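Local coordinates for CdnC (Chryseobacterium gregarium DSM 19109, PDB 7MGV), which is an ATP-grasp ligase that installs single and bicyclic omega-ester macrocycles (graspetide macrolactones) in the core of a multicore RiPP precursor peptide, at residues Lys153-Lys157 against Ile158-Ile162; Gln280-Glu283 against Phe284-Leu287; Ile303-Pro306 against Glu307-Tyr311. One frame throughout, in Å; residues are numbered along the deposited sequence.

Contact 1: Lys153-Lys157 against Ile158-Ile162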
ATOM      1  N   LYS A 153     -10.890  10.780  10.221  1.00 26.32           N
ATOM      2  CA  LYS A 153     -10.203  11.329  11.387  1.00 32.97           C
ATOM      3  C   LYS A 153      -9.465  12.620  11.042  1.00 34.70           C
ATOM      4  O   LYS A 153      -9.544  13.613  11.777  1.00 35.23           O
ATOM      5  CB  LYS A 153      -9.241  10.290  11.966  1.00 27.75           C
ATOM      6  CG  LYS A 153      -9.940   9.163  12.712  1.00 28.66           C
ATOM      7  CD  LYS A 153      -8.965   8.095  13.176  1.00 25.42           C
ATOM      8  CE  LYS A 153      -9.668   7.047  14.027  1.00 29.56           C
ATOM      9  NZ  LYS A 153      -8.762   5.929  14.409  1.00 28.20           N
ATOM     10  N   ILE A 154      -8.750  12.630   9.916  1.00 31.84           N
ATOM     11  CA  ILE A 154      -8.010  13.819   9.507  1.00 35.12           C
ATOM     12  C   ILE A 154      -8.966  14.962   9.190  1.00 39.68           C
ATOM     13  O   ILE A 154      -8.730  16.109   9.587  1.00 44.73           O
ATOM     14  CB  ILE A 154      -7.095  13.491   8.313  1.00 32.43           C
ATOM     15  CG1 ILE A 154      -5.895  12.659   8.775  1.00 29.82           C
ATOM     16  CG2 ILE A 154      -6.624  14.762   7.626  1.00 29.73           C
ATOM     17  CD1 ILE A 154      -4.870  12.410   7.689  1.00 34.64           C
ATOM     18  N   ALA A 155     -10.062  14.671   8.482  1.00 33.40           N
ATOM     19  CA  ALA A 155     -11.027  15.717   8.164  1.00 34.07           C
ATOM     20  C   ALA A 155     -11.643  16.300   9.430  1.00 36.66           C
ATOM     21  O   ALA A 155     -11.859  17.513   9.522  1.00 34.42           O
ATOM     22  CB  ALA A 155     -12.112  15.168   7.238  1.00 30.66           C
ATOM     23  N   ASP A 156     -11.925  15.452  10.421  1.00 39.03           N
ATOM     24  CA  ASP A 156     -12.428  15.958  11.692  1.00 35.52           C
ATOM     25  C   ASP A 156     -11.390  16.833  12.385  1.00 31.38           C
ATOM     26  O   ASP A 156     -11.730  17.868  12.969  1.00 38.33           O
ATOM     27  CB  ASP A 156     -12.841  14.796  12.595  1.00 31.11           C
ATOM     28  CG  ASP A 156     -13.235  15.252  13.987  1.00 34.82           C
ATOM     29  OD1 ASP A 156     -14.160  16.083  14.101  1.00 37.59           O
ATOM     30  OD2 ASP A 156     -12.616  14.783  14.965  1.00 38.07           O
ATOM     31  N   LYS A 157     -10.115  16.438  12.324  1.00 39.50           N
ATOM     32  CA  LYS A 157      -9.066  17.232  12.959  1.00 36.91           C
ATOM     33  C   LYS A 157      -8.914  18.595  12.292  1.00 41.95           C
ATOM     34  O   LYS A 157      -8.666  19.599  12.969  1.00 46.68           O
ATOM     35  CB  LYS A 157      -7.739  16.477  12.926  1.00 40.66           C
ATOM     36  CG  LYS A 157      -7.525  15.544  14.100  1.00 43.04           C
ATOM     37  CD  LYS A 157      -6.150  14.907  14.037  1.00 46.91           C
ATOM     38  CE  LYS A 157      -5.951  13.907  15.159  1.00 50.42           C
ATOM     39  NZ  LYS A 157      -4.696  13.130  14.979  1.00 51.94           N
ATOM     40  N   ILE A 158      -9.054  18.648  10.965  1.00 36.01           N
ATOM     41  CA  ILE A 158      -8.898  19.909  10.244  1.00 37.40           C
ATOM     42  C   ILE A 158     -10.014  20.884  10.599  1.00 39.67           C
ATOM     43  O   ILE A 158      -9.821  22.105  10.558  1.00 40.12           O
ATOM     44  CB  ILE A 158      -8.842  19.637   8.729  1.00 37.22           C
ATOM     45  CG1 ILE A 158      -7.626  18.781   8.391  1.00 42.52           C
ATOM     46  CG2 ILE A 158      -8.798  20.932   7.932  1.00 41.25           C
ATOM     47  CD1 ILE A 158      -7.680  18.197   7.014  1.00 40.24           C
ATOM     48  N   GLY A 159     -11.183  20.373  10.972  1.00 36.95           N
ATOM     49  CA  GLY A 159     -12.345  21.204  11.235  1.00 38.20           C
ATOM     50  C   GLY A 159     -13.550  20.862  10.389  1.00 46.43           C
ATOM     51  O   GLY A 159     -14.612  21.469  10.582  1.00 46.18           O
ATOM     52  N   PHE A 160     -13.432  19.922   9.454  1.00 42.34           N
ATOM     53  CA  PHE A 160     -14.589  19.470   8.699  1.00 39.69           C
ATOM     54  C   PHE A 160     -15.617  18.859   9.638  1.00 34.12           C
ATOM     55  O   PHE A 160     -15.270  18.189  10.616  1.00 39.81           O
ATOM     56  CB  PHE A 160     -14.183  18.425   7.657  1.00 42.23           C
ATOM     57  CG  PHE A 160     -13.499  18.989   6.446  1.00 41.25           C
ATOM     58  CD1 PHE A 160     -14.223  19.638   5.457  1.00 40.08           C
ATOM     59  CD2 PHE A 160     -12.132  18.840   6.278  1.00 33.95           C
ATOM     60  CE1 PHE A 160     -13.592  20.146   4.334  1.00 39.12           C
ATOM     61  CE2 PHE A 160     -11.495  19.344   5.158  1.00 35.64           C
ATOM     62  CZ  PHE A 160     -12.226  19.996   4.185  1.00 36.67           C
ATOM     63  N   LYS A 161     -16.889  19.099   9.341  1.00 42.70           N
ATOM     64  CA  LYS A 161     -17.951  18.321   9.958  1.00 42.55           C
ATOM     65  C   LYS A 161     -18.111  17.014   9.193  1.00 35.43           C
ATOM     66  O   LYS A 161     -18.201  17.022   7.962  1.00 35.00           O
ATOM     67  CB  LYS A 161     -19.262  19.105   9.970  1.00 43.82           C
ATOM     68  CG  LYS A 161     -19.156  20.451  10.662  1.00 56.65           C
ATOM     69  CD  LYS A 161     -18.675  20.287  12.098  1.00 63.70           C
ATOM     70  CE  LYS A 161     -17.704  21.391  12.491  1.00 67.57           C
ATOM     71  NZ  LYS A 161     -18.291  22.734  12.251  1.00 65.58           N
ATOM     72  N   ILE A 162     -18.114  15.900   9.918  1.00 26.18           N
ATOM     73  CA  ILE A 162     -18.279  14.589   9.300  1.00 35.83           C
ATOM     74  C   ILE A 162     -19.506  13.931   9.919  1.00 37.85           C
ATOM     75  O   ILE A 162     -19.882  14.273  11.050  1.00 42.60           O
ATOM     76  CB  ILE A 162     -17.020  13.728   9.482  1.00 43.94           C
ATOM     77  CG1 ILE A 162     -16.806  13.387  10.962  1.00 39.28           C
ATOM     78  CG2 ILE A 162     -15.792  14.421   8.898  1.00 34.41           C
ATOM     79  CD1 ILE A 162     -15.823  12.258  11.184  1.00 38.55           C
TER

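Contact 2: Gln280-Glu283 against Phe284-Leu287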
ATOM      1  N   GLN A 280     -15.332  30.313   1.502  1.00 58.43           N
ATOM      2  CA  GLN A 280     -13.874  30.373   1.563  1.00 61.95           C
ATOM      3  C   GLN A 280     -13.309  29.508   2.684  1.00 57.02           C
ATOM      4  O   GLN A 280     -12.186  29.002   2.567  1.00 59.46           O
ATOM      5  CB  GLN A 280     -13.414  31.822   1.713  1.00 61.83           C
ATOM      6  CG  GLN A 280     -13.024  32.469   0.391  1.00 80.38           C
ATOM      7  CD  GLN A 280     -13.283  33.961   0.365  1.00 93.96           C
ATOM      8  OE1 GLN A 280     -13.613  34.565   1.386  1.00 93.98           O
ATOM      9  NE2 GLN A 280     -13.141  34.565  -0.810  1.00 98.77           N
ATOM     10  N   ASP A 281     -14.064  29.315   3.767  1.00 47.47           N
ATOM     11  CA  ASP A 281     -13.598  28.431   4.832  1.00 52.75           C
ATOM     12  C   ASP A 281     -13.554  26.980   4.365  1.00 57.65           C
ATOM     13  O   ASP A 281     -12.595  26.252   4.661  1.00 51.60           O
ATOM     14  CB  ASP A 281     -14.491  28.575   6.067  1.00 49.80           C
ATOM     15  CG  ASP A 281     -15.970  28.553   5.726  1.00 60.86           C
ATOM     16  OD1 ASP A 281     -16.363  29.200   4.734  1.00 70.69           O
ATOM     17  OD2 ASP A 281     -16.740  27.889   6.452  1.00 61.62           O
ATOM     18  N   ILE A 282     -14.579  26.546   3.627  1.00 52.29           N
ATOM     19  CA  ILE A 282     -14.604  25.180   3.109  1.00 53.35           C
ATOM     20  C   ILE A 282     -13.430  24.945   2.166  1.00 50.76           C
ATOM     21  O   ILE A 282     -12.757  23.911   2.233  1.00 52.77           O
ATOM     22  CB  ILE A 282     -15.950  24.897   2.417  1.00 50.88           C
ATOM     23  CG1 ILE A 282     -17.111  25.137   3.387  1.00 54.40           C
ATOM     24  CG2 ILE A 282     -15.984  23.479   1.875  1.00 48.51           C
ATOM     25  CD1 ILE A 282     -17.055  24.283   4.639  1.00 43.34           C
ATOM     26  N   GLU A 283     -13.165  25.903   1.275  1.00 44.47           N
ATOM     27  CA  GLU A 283     -12.053  25.764   0.340  1.00 50.87           C
ATOM     28  C   GLU A 283     -10.715  25.779   1.071  1.00 50.38           C
ATOM     29  O   GLU A 283      -9.793  25.029   0.715  1.00 45.31           O
ATOM     30  CB  GLU A 283     -12.119  26.879  -0.703  1.00 52.55           C
ATOM     31  CG  GLU A 283     -10.923  26.959  -1.631  1.00 56.17           C
ATOM     32  CD  GLU A 283     -11.208  27.795  -2.861  1.00 59.71           C
ATOM     33  OE1 GLU A 283     -10.356  27.829  -3.773  1.00 64.98           O
ATOM     34  OE2 GLU A 283     -12.289  28.419  -2.917  1.00 64.16           O
ATOM     35  N   PHE A 284     -10.593  26.629   2.094  1.00 45.43           N
ATOM     36  CA  PHE A 284      -9.398  26.637   2.931  1.00 41.91           C
ATOM     37  C   PHE A 284      -9.156  25.263   3.543  1.00 47.49           C
ATOM     38  O   PHE A 284      -8.031  24.746   3.525  1.00 45.13           O
ATOM     39  CB  PHE A 284      -9.543  27.701   4.023  1.00 44.61           C
ATOM     40  CG  PHE A 284      -8.364  27.794   4.951  1.00 56.26           C
ATOM     41  CD1 PHE A 284      -7.295  28.620   4.650  1.00 51.18           C
ATOM     42  CD2 PHE A 284      -8.334  27.069   6.132  1.00 53.75           C
ATOM     43  CE1 PHE A 284      -6.210  28.714   5.504  1.00 57.58           C
ATOM     44  CE2 PHE A 284      -7.252  27.158   6.989  1.00 61.64           C
ATOM     45  CZ  PHE A 284      -6.189  27.982   6.674  1.00 59.39           C
ATOM     46  N   MET A 285     -10.211  24.645   4.077  1.00 45.35           N
ATOM     47  CA  MET A 285     -10.053  23.342   4.713  1.00 42.67           C
ATOM     48  C   MET A 285      -9.784  22.238   3.693  1.00 46.80           C
ATOM     49  O   MET A 285      -9.080  21.272   4.001  1.00 42.90           O
ATOM     50  CB  MET A 285     -11.285  23.022   5.559  1.00 48.63           C
ATOM     51  CG  MET A 285     -11.335  23.811   6.861  1.00 44.45           C
ATOM     52  SD  MET A 285     -12.617  23.252   7.997  1.00 39.44           S
ATOM     53  CE  MET A 285     -14.092  23.744   7.106  1.00 43.47           C
ATOM     54  N   ILE A 286     -10.314  22.369   2.475  1.00 40.50           N
ATOM     55  CA  ILE A 286     -10.000  21.408   1.416  1.00 42.15           C
ATOM     56  C   ILE A 286      -8.514  21.469   1.068  1.00 47.33           C
ATOM     57  O   ILE A 286      -7.822  20.439   0.975  1.00 40.04           O
ATOM     58  CB  ILE A 286     -10.876  21.676   0.180  1.00 37.48           C
ATOM     59  CG1 ILE A 286     -12.343  21.351   0.471  1.00 37.18           C
ATOM     60  CG2 ILE A 286     -10.373  20.885  -1.004  1.00 38.28           C
ATOM     61  CD1 ILE A 286     -12.687  19.885   0.353  1.00 48.67           C
ATOM     62  N   LEU A 287      -8.006  22.687   0.851  1.00 46.29           N
ATOM     63  CA  LEU A 287      -6.584  22.853   0.574  1.00 40.36           C
ATOM     64  C   LEU A 287      -5.740  22.350   1.740  1.00 39.40           C
ATOM     65  O   LEU A 287      -4.675  21.757   1.534  1.00 49.07           O
ATOM     66  CB  LEU A 287      -6.275  24.318   0.270  1.00 42.77           C
ATOM     67  CG  LEU A 287      -6.813  24.840  -1.064  1.00 44.53           C
ATOM     68  CD1 LEU A 287      -6.713  26.355  -1.131  1.00 45.44           C
ATOM     69  CD2 LEU A 287      -6.074  24.200  -2.229  1.00 42.61           C
TER

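Contact 3: Ile303-Pro306 against Glu307-Tyr311. With ADP (adenosine-5'-diphosphate), chain F.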
ATOM      1  N   ILE A 303     -21.708  16.699   1.290  1.00 42.71           N
ATOM      2  CA  ILE A 303     -23.161  16.831   1.329  1.00 41.32           C
ATOM      3  C   ILE A 303     -23.505  18.080   2.128  1.00 40.71           C
ATOM      4  O   ILE A 303     -22.995  18.271   3.236  1.00 40.36           O
ATOM      5  CB  ILE A 303     -23.839  15.591   1.945  1.00 45.60           C
ATOM      6  CG1 ILE A 303     -23.532  14.342   1.119  1.00 38.58           C
ATOM      7  CG2 ILE A 303     -25.344  15.803   2.046  1.00 40.28           C
ATOM      8  CD1 ILE A 303     -24.075  13.063   1.725  1.00 42.85           C
ATOM      9  N   VAL A 304     -24.359  18.930   1.566  1.00 42.69           N
ATOM     10  CA  VAL A 304     -24.863  20.105   2.265  1.00 35.94           C
ATOM     11  C   VAL A 304     -26.277  19.795   2.731  1.00 41.75           C
ATOM     12  O   VAL A 304     -27.173  19.555   1.911  1.00 48.73           O
ATOM     13  CB  VAL A 304     -24.830  21.353   1.373  1.00 44.24           C
ATOM     14  CG1 VAL A 304     -25.247  22.582   2.171  1.00 45.99           C
ATOM     15  CG2 VAL A 304     -23.443  21.543   0.785  1.00 42.23           C
ATOM     16  N   SER A 305     -26.467  19.796   4.051  1.00 45.70           N
ATOM     17  CA  SER A 305     -27.733  19.441   4.670  1.00 48.07           C
ATOM     18  C   SER A 305     -28.741  20.577   4.506  1.00 51.29           C
ATOM     19  O   SER A 305     -28.392  21.665   4.042  1.00 49.42           O
ATOM     20  CB  SER A 305     -27.507  19.117   6.147  1.00 45.43           C
ATOM     21  OG  SER A 305     -27.460  20.302   6.922  1.00 52.61           O
ATOM     22  N   PRO A 306     -30.013  20.347   4.857  1.00 61.65           N
ATOM     23  CA  PRO A 306     -30.980  21.457   4.828  1.00 64.48           C
ATOM     24  C   PRO A 306     -30.590  22.628   5.714  1.00 60.73           C
ATOM     25  O   PRO A 306     -30.946  23.772   5.404  1.00 57.04           O
ATOM     26  CB  PRO A 306     -32.282  20.798   5.304  1.00 57.17           C
ATOM     27  CG  PRO A 306     -32.137  19.376   4.913  1.00 55.34           C
ATOM     28  CD  PRO A 306     -30.680  19.051   5.088  1.00 57.33           C
ATOM     29  N   GLU A 307     -29.866  22.381   6.804  1.00 59.94           N
ATOM     30  CA  GLU A 307     -29.376  23.450   7.665  1.00 57.26           C
ATOM     31  C   GLU A 307     -28.117  24.113   7.121  1.00 61.42           C
ATOM     32  O   GLU A 307     -27.467  24.868   7.853  1.00 51.97           O
ATOM     33  CB  GLU A 307     -29.119  22.914   9.076  1.00 55.59           C
ATOM     34  CG  GLU A 307     -30.358  22.365   9.769  1.00 57.26           C
ATOM     35  CD  GLU A 307     -30.611  20.902   9.452  1.00 75.82           C
ATOM     36  OE1 GLU A 307     -29.961  20.368   8.529  1.00 78.54           O
ATOM     37  OE2 GLU A 307     -31.462  20.285  10.127  1.00 82.87           O
ATOM     38  N   ASP A 308     -27.762  23.832   5.866  1.00 58.64           N
ATOM     39  CA  ASP A 308     -26.673  24.508   5.158  1.00 60.68           C
ATOM     40  C   ASP A 308     -25.320  24.301   5.834  1.00 55.00           C
ATOM     41  O   ASP A 308     -24.447  25.170   5.773  1.00 57.58           O
ATOM     42  CB  ASP A 308     -26.962  26.002   4.990  1.00 63.11           C
ATOM     43  CG  ASP A 308     -27.826  26.295   3.777  1.00 67.73           C
ATOM     44  OD1 ASP A 308     -27.408  25.961   2.647  1.00 56.95           O
ATOM     45  OD2 ASP A 308     -28.927  26.859   3.952  1.00 77.70           O
ATOM     46  N   GLU A 309     -25.123  23.155   6.478  1.00 46.24           N
ATOM     47  CA  GLU A 309     -23.813  22.782   6.991  1.00 51.60           C
ATOM     48  C   GLU A 309     -23.169  21.777   6.046  1.00 52.53           C
ATOM     49  O   GLU A 309     -23.850  20.933   5.456  1.00 43.71           O
ATOM     50  CB  GLU A 309     -23.901  22.201   8.406  1.00 48.93           C
ATOM     51  CG  GLU A 309     -25.195  21.482   8.725  1.00 63.55           C
ATOM     52  CD  GLU A 309     -25.331  21.168  10.202  1.00 74.57           C
ATOM     53  OE1 GLU A 309     -26.375  20.610  10.601  1.00 80.31           O
ATOM     54  OE2 GLU A 309     -24.392  21.482  10.965  1.00 69.88           O
ATOM     55  N   TYR A 310     -21.852  21.879   5.902  1.00 47.06           N
ATOM     56  CA  TYR A 310     -21.101  21.104   4.925  1.00 43.23           C
ATOM     57  C   TYR A 310     -20.515  19.870   5.600  1.00 42.58           C
ATOM     58  O   TYR A 310     -19.809  19.984   6.607  1.00 44.19           O
ATOM     59  CB  TYR A 310     -19.998  21.957   4.298  1.00 50.41           C
ATOM     60  CG  TYR A 310     -20.514  23.009   3.338  1.00 43.19           C
ATOM     61  CD1 TYR A 310     -21.270  24.084   3.792  1.00 51.15           C
ATOM     62  CD2 TYR A 310     -20.247  22.927   1.978  1.00 47.85           C
ATOM     63  CE1 TYR A 310     -21.747  25.043   2.919  1.00 52.57           C
ATOM     64  CE2 TYR A 310     -20.717  23.885   1.098  1.00 50.33           C
ATOM     65  CZ  TYR A 310     -21.467  24.940   1.573  1.00 46.15           C
ATOM     66  OH  TYR A 310     -21.936  25.891   0.698  1.00 46.98           O
ATOM     67  N   TYR A 311     -20.805  18.695   5.042  1.00 41.33           N
ATOM     68  CA  TYR A 311     -20.346  17.422   5.576  1.00 36.20           C
ATOM     69  C   TYR A 311     -19.361  16.800   4.596  1.00 40.56           C
ATOM     70  O   TYR A 311     -19.703  16.566   3.430  1.00 40.33           O
ATOM     71  CB  TYR A 311     -21.519  16.470   5.816  1.00 37.14           C
ATOM     72  CG  TYR A 311     -22.324  16.760   7.062  1.00 40.82           C
ATOM     73  CD1 TYR A 311     -23.284  17.764   7.074  1.00 41.84           C
ATOM     74  CD2 TYR A 311     -22.133  16.022   8.221  1.00 43.57           C
ATOM     75  CE1 TYR A 311     -24.026  18.029   8.209  1.00 45.19           C
ATOM     76  CE2 TYR A 311     -22.870  16.279   9.362  1.00 44.77           C
ATOM     77  CZ  TYR A 311     -23.815  17.283   9.349  1.00 47.79           C
ATOM     78  OH  TYR A 311     -24.551  17.544  10.481  1.00 48.61           O
TER
HETATM   79  PB  ADP F 401     -22.344   5.798  -6.608  1.00131.70           P
HETATM   80  O1B ADP F 401     -21.356   6.475  -5.687  1.00106.18           O
HETATM   81  O2B ADP F 401     -21.735   4.739  -7.494  1.00128.67           O
HETATM   82  O3B ADP F 401     -23.296   6.745  -7.300  1.00105.59           O
HETATM   83  PA  ADP F 401     -22.751   4.600  -4.131  1.00 93.74           P
HETATM   84  O1A ADP F 401     -21.289   4.222  -4.199  1.00 89.18           O
HETATM   85  O2A ADP F 401     -23.754   3.697  -3.454  1.00 51.67           O
HETATM   86  O3A ADP F 401     -23.291   4.978  -5.598  1.00108.34           O
HETATM   87  O5' ADP F 401     -22.846   6.054  -3.459  1.00 77.83           O
HETATM   88  C5' ADP F 401     -23.074   6.213  -2.068  1.00 68.87           C
HETATM   89  C4' ADP F 401     -24.117   7.309  -1.915  1.00 65.65           C
HETATM   90  O4' ADP F 401     -24.542   7.385  -0.556  1.00 56.66           O
HETATM   91  C3' ADP F 401     -23.572   8.672  -2.313  1.00 65.97           C
HETATM   92  O3' ADP F 401     -24.305   9.174  -3.434  1.00 73.37           O
HETATM   93  C2' ADP F 401     -23.799   9.568  -1.115  1.00 53.87           C
HETATM   94  O2' ADP F 401     -24.492  10.754  -1.510  1.00 61.14           O
HETATM   95  C1' ADP F 401     -24.644   8.748  -0.155  1.00 52.56           C
HETATM   96  N9  ADP F 401     -24.128   8.891   1.223  1.00 54.58           N
HETATM   97  C8  ADP F 401     -22.903   8.531   1.652  1.00 47.70           C
HETATM   98  N7  ADP F 401     -22.752   8.801   2.973  1.00 49.84           N
HETATM   99  C5  ADP F 401     -23.904   9.349   3.404  1.00 48.55           C
HETATM  100  C6  ADP F 401     -24.424   9.865   4.689  1.00 36.63           C
HETATM  101  N6  ADP F 401     -23.660   9.853   5.808  1.00 40.47           N
HETATM  102  N1  ADP F 401     -25.686  10.352   4.703  1.00 47.72           N
HETATM  103  C2  ADP F 401     -26.458  10.371   3.599  1.00 45.73           C
HETATM  104  N3  ADP F 401     -26.052   9.918   2.401  1.00 39.54           N
HETATM  105  C4  ADP F 401     -24.807   9.408   2.246  1.00 49.82           C

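Contact 1: Lys153-Lys157 against Ile158-Ile162
The edge of the F160 phenyl ring meets the carbonyl O of A155. That oxygen lies close to the ring plane, 3.5 Å from F160 CD2. The methyl CB of A155 touches F160 CD2 from off the plane, at 3.8 Å. CG of F160 stands beside its own backbone N (chi1 -76°), which brings CD2 alongside A155. Beyond the two segments the ring meets that of F312, with the planes at about 45°. The carboxylate of D156 is held by the second subunit: its OD2 accepts a hydrogen bond from W73 NE1 of that subunit. On the loop side, CB of D156 is met by CD1 of I162. The other branch of I162, CG2, reaches CB of A155 at 4.1 Å. Within the last turn of the helix, CG2 of I154 and CD1 of I158 touch at 3.6 Å, their side chains slanting across each other. K157 runs out extended, and its NZ forms a salt bridge with D132 of the second subunit. The last regular helix bond is I158 N to I154 O, 2.9 Å, with the donor nearly in line with the C=O. After it the carbonyl of A155 takes two weak bonds, from G159 N and F160 N, the latter at 2.9 Å. G159 N also bonds weakly to D156 O at 3.2 Å. G159 has a positive phi of 122°. At these backbone angles a side chain would collide with the carbonyl O of I158, so glycine fits. Glycine at this place, the F160 N to A155 O bond with G159 N to D156 O inside it, and the apolar A155-F160 contact make this a Schellman motif closing helix 148-158.

Contact 2: Gln280-Glu283 against Phe284-Leu287
I282 and M285 meet on one side of the first turns of helix 280-293, a helix lying with one side on a five-stranded antiparallel sheet. CD1 of I282 touches the methyl CE of M285 at 3.9 Å, and the two side chains slant across one another. M285 has CG beside its backbone N (chi1 -75°), which sends the chain back toward the helix start. A bend at chi3 (-68°) then turns CE toward I282. On the way CG of M285 passes D281 O at 3.5 Å. I282 and I286, one turn apart, share the buried side. There I282 packs on M302, and I286 on I238, V240 and I300 of the sheet. Their own contact is looser, 4.4 Å from I282 CG2 to I286 CG1. F284 faces differently. Its CG is trans to the backbone N, while CB of F284 stays 3.3 Å from Q280 O. E283 and L287 lie near V245, with E283 CG and L287 CD1 4.3 Å apart. Four consecutive i to i+4 bonds hold the backbone. The straightest is L287 N to E283 O, 2.9 Å long with an N-H...O angle of 173°.

Contact 3: Ile303-Pro306 against Glu307-Tyr311
V304 and Y310 make the aromatic contact. CG2 of V304 lies over one face of the Y310 ring, 3.8 Å from the centroid and 22° off the normal, a CH-pi contact displaced toward the rim at CE2. The two side chains run side by side, on the sheet face where L236 packs on both. Y311, on the other face, brings its ring edge to I303 O. Backbone bonds tie the strands. I303 and Y311 form a hydrogen-bonded antiparallel pair: I303 N to Y311 O and Y311 N to I303 O are both 2.9 Å. S305 N reaches E309 O at 3.2 Å, and V304 CA-H also points at that oxygen. This is a 3:5 beta hairpin: a type I turn from S305 to D308, followed by a G1 beta bulge with D308 in the left-handed region. The turn bond, D308 N to S305 O at 2.9 Å, leaves the carbonyl plane by 60°. Among side-chain polar bonds, S305 OG donates to the anti lone pair of E307 OE1 at 3.0 Å. The bend of E307 at chi2 (87°) folds its carboxylate back to this hydroxyl. An alanine in place of S305 has no hydroxyl for E307 OE1, and the carboxylate would probably be freer to swing out. D308 OD1 makes a salt bridge with K233. At the ligand, I303 CD1 touches C4 of the ADP adenine at 3.8 Å.

How the contacts relate
Contact 1 comes first along the chain, then contact 2, then contact 3. Contacts 2 and 3 belong to one unit: helix 280-293 packs on the sheet that ends in the hairpin of strands 297-304 and 310-316. Their centres are about 15 Å apart, and I282 CD1 touches Y310 CB at 3.8 Å. Contact 1 lies about 12 Å from contact 2 and 15 Å from contact 3, centre to centre. Its loop touches both: F160 packs on M285 and I286, while K161 and I162 touch Y310 and Y311. That loop leads into strand 165-168 of the other antiparallel sheet. The I162 side chain is about 9 Å from ADP, and I303 lines its pocket, consistent with an ATP-grasp cleft between lobes.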